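Local structure of Serine/threonine-protein kinase pelle (1D2Z) at residues 50-53 with 54-58. The protein is a serine/threonine kinase of Toll receptor signalling in Drosophila embryonic dorsoventral patterning, and binds Tube through the death domain described here. Residues are numbered along the deposited sequence; the frame is centred on the assembly and turned at random.
Sequences QISS and QKQRG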
ATOM      1  N   GLN A  50      -6.775   6.591 -12.802  1.00 38.59           N
ATOM      2  CA  GLN A  50      -7.579   6.854 -11.611  1.00 37.86           C
ATOM      3  C   GLN A  50      -7.460   8.340 -11.249  1.00 36.82           C
ATOM      4  O   GLN A  50      -8.448   8.973 -10.888  1.00 37.03           O
ATOM      5  CB  GLN A  50      -7.112   5.965 -10.451  1.00 39.24           C
ATOM      6  CG  GLN A  50      -7.851   6.177  -9.125  1.00 44.23           C
ATOM      7  CD  GLN A  50      -7.351   5.249  -8.026  1.00 46.93           C
ATOM      8  OE1 GLN A  50      -6.978   4.106  -8.289  1.00 52.40           O
ATOM      9  NE2 GLN A  50      -7.342   5.738  -6.788  1.00 45.76           N
ATOM     10  N   ILE A  51      -6.257   8.900 -11.389  1.00 35.50           N
ATOM     11  CA  ILE A  51      -6.038  10.317 -11.093  1.00 35.21           C
ATOM     12  C   ILE A  51      -6.750  11.174 -12.137  1.00 36.98           C
ATOM     13  O   ILE A  51      -7.506  12.086 -11.790  1.00 37.78           O
ATOM     14  CB  ILE A  51      -4.535  10.698 -11.101  1.00 33.73           C
ATOM     15  CG1 ILE A  51      -3.765   9.871 -10.062  1.00 31.95           C
ATOM     16  CG2 ILE A  51      -4.382  12.191 -10.806  1.00 32.77           C
ATOM     17  CD1 ILE A  51      -2.258   9.962 -10.188  1.00 25.48           C
ATOM     18  N   SER A  52      -6.492  10.882 -13.410  1.00 37.35           N
ATOM     19  CA  SER A  52      -7.110  11.609 -14.517  1.00 40.79           C
ATOM     20  C   SER A  52      -8.622  11.577 -14.355  1.00 40.67           C
ATOM     21  O   SER A  52      -9.287  12.604 -14.480  1.00 41.73           O
ATOM     22  CB  SER A  52      -6.723  10.976 -15.860  1.00 40.97           C
ATOM     23  OG  SER A  52      -7.462  11.547 -16.926  1.00 43.56           O
ATOM     24  N   SER A  53      -9.139  10.396 -14.024  1.00 42.09           N
ATOM     25  CA  SER A  53     -10.566  10.179 -13.831  1.00 45.81           C
ATOM     26  C   SER A  53     -11.136  11.061 -12.727  1.00 46.95           C
ATOM     27  O   SER A  53     -12.167  11.706 -12.915  1.00 48.05           O
ATOM     28  CB  SER A  53     -10.829   8.705 -13.504  1.00 48.24           C
ATOM     29  OG  SER A  53     -12.187   8.489 -13.165  1.00 52.76           O
ATOM     30  N   GLN A  54     -10.471  11.076 -11.575  1.00 46.85           N
ATOM     31  CA  GLN A  54     -10.919  11.890 -10.448  1.00 47.94           C
ATOM     32  C   GLN A  54     -10.942  13.363 -10.814  1.00 46.62           C
ATOM     33  O   GLN A  54     -11.864  14.081 -10.432  1.00 46.82           O
ATOM     34  CB  GLN A  54     -10.023  11.673  -9.225  1.00 48.99           C
ATOM     35  CG  GLN A  54     -10.192  10.319  -8.572  1.00 52.15           C
ATOM     36  CD  GLN A  54     -11.575  10.128  -7.983  1.00 54.72           C
ATOM     37  OE1 GLN A  54     -12.343   9.281  -8.432  1.00 57.89           O
ATOM     38  NE2 GLN A  54     -11.901  10.922  -6.976  1.00 55.20           N
ATOM     39  N   LYS A  55      -9.945  13.797 -11.582  1.00 46.58           N
ATOM     40  CA  LYS A  55      -9.850  15.188 -12.005  1.00 49.19           C
ATOM     41  C   LYS A  55     -11.031  15.581 -12.890  1.00 51.00           C
ATOM     42  O   LYS A  55     -11.616  16.651 -12.710  1.00 52.27           O
ATOM     43  CB  LYS A  55      -8.538  15.450 -12.748  1.00 48.21           C
ATOM     44  CG  LYS A  55      -8.358  16.909 -13.136  1.00 51.26           C
ATOM     45  CD  LYS A  55      -7.259  17.111 -14.161  1.00 52.35           C
ATOM     46  CE  LYS A  55      -7.186  18.576 -14.570  1.00 55.93           C
ATOM     47  NZ  LYS A  55      -6.290  18.793 -15.740  1.00 59.07           N
ATOM     48  N   GLN A  56     -11.381  14.717 -13.839  1.00 51.91           N
ATOM     49  CA  GLN A  56     -12.504  14.981 -14.741  1.00 54.80           C
ATOM     50  C   GLN A  56     -13.806  15.125 -13.950  1.00 54.60           C
ATOM     51  O   GLN A  56     -14.721  15.832 -14.373  1.00 55.40           O
ATOM     52  CB  GLN A  56     -12.635  13.864 -15.783  1.00 56.29           C
ATOM     53  CG  GLN A  56     -11.441  13.751 -16.729  1.00 58.65           C
ATOM     54  CD  GLN A  56     -11.512  12.521 -17.619  1.00 61.02           C
ATOM     55  OE1 GLN A  56     -12.506  12.300 -18.313  1.00 63.09           O
ATOM     56  NE2 GLN A  56     -10.455  11.710 -17.601  1.00 60.92           N
ATOM     57  N   ARG A  57     -13.875  14.457 -12.799  1.00 54.27           N
ATOM     58  CA  ARG A  57     -15.043  14.517 -11.925  1.00 54.69           C
ATOM     59  C   ARG A  57     -14.990  15.718 -10.973  1.00 53.53           C
ATOM     60  O   ARG A  57     -15.697  15.754  -9.966  1.00 53.15           O
ATOM     61  CB  ARG A  57     -15.193  13.210 -11.134  1.00 58.03           C
ATOM     62  CG  ARG A  57     -15.805  12.069 -11.944  1.00 62.02           C
ATOM     63  CD  ARG A  57     -15.973  10.795 -11.121  1.00 65.92           C
ATOM     64  NE  ARG A  57     -14.759   9.984 -11.111  1.00 70.22           N
ATOM     65  CZ  ARG A  57     -14.679   8.744 -10.633  1.00 72.50           C
ATOM     66  NH1 ARG A  57     -15.749   8.156 -10.108  1.00 72.83           N
ATOM     67  NH2 ARG A  57     -13.533   8.078 -10.705  1.00 73.12           N
ATOM     68  N   GLY A  58     -14.137  16.690 -11.296  1.00 51.26           N
ATOM     69  CA  GLY A  58     -14.008  17.893 -10.484  1.00 50.99           C
ATOM     70  C   GLY A  58     -13.209  17.799  -9.191  1.00 49.42           C
ATOM     71  O   GLY A  58     -13.184  18.750  -8.412  1.00 49.63           O
TER
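Gln56 reaches back one helical turn to Ser52 with both its backbone and its side chain. Its CB lies 3.6 Å from Ser53 O and a little farther from Ser52 O, and CG comes closer to Ser52 O, at 3.3 Å. CD passes beside it, and NE2 ends 3.1 Å from Ser52 OG, donating a hydrogen bond with OG close to the plane of the amide. The same NE2 makes a weak bond to Ser52 O, which already takes the helical N-H of Gln56 at 3.0 Å. Ser52 can meet the amide because its OG stands anti to the backbone N (chi1 172°), beside its own carbonyl carbon and on the Gln56 side. Without the hydroxyl, as with an alanine here, the Gln56 amide would probably keep from this residue no more than the weak carbonyl bond and be freer to turn.

Next door, Ser53 and Arg57 form a similar i to i+4 pair. The arginine chain bends at chi3 (-86°), bringing NH2 to 2.8 Å from Ser53 OG in a weak, oblique hydrogen bond, while Ser53 O lies at the guanidinium edge, in its plane. Arg57 is also where helical geometry stops: Gly58, with positive phi, is the C' residue of a Schellman motif, its N bonded to Lys55 O at 2.9 Å as Arg59 N reaches Gln54 O.

Buried Ile51 points away from these pairs and packs on Trp34 and Ile68, seating the C-terminal part of helix 45-56 in the death-domain six-helix bundle. Serine hydroxyls here accept bonds from longer side chains one turn on, adding polar, partly weak links on the helix's outer surface, just before its Schellman end.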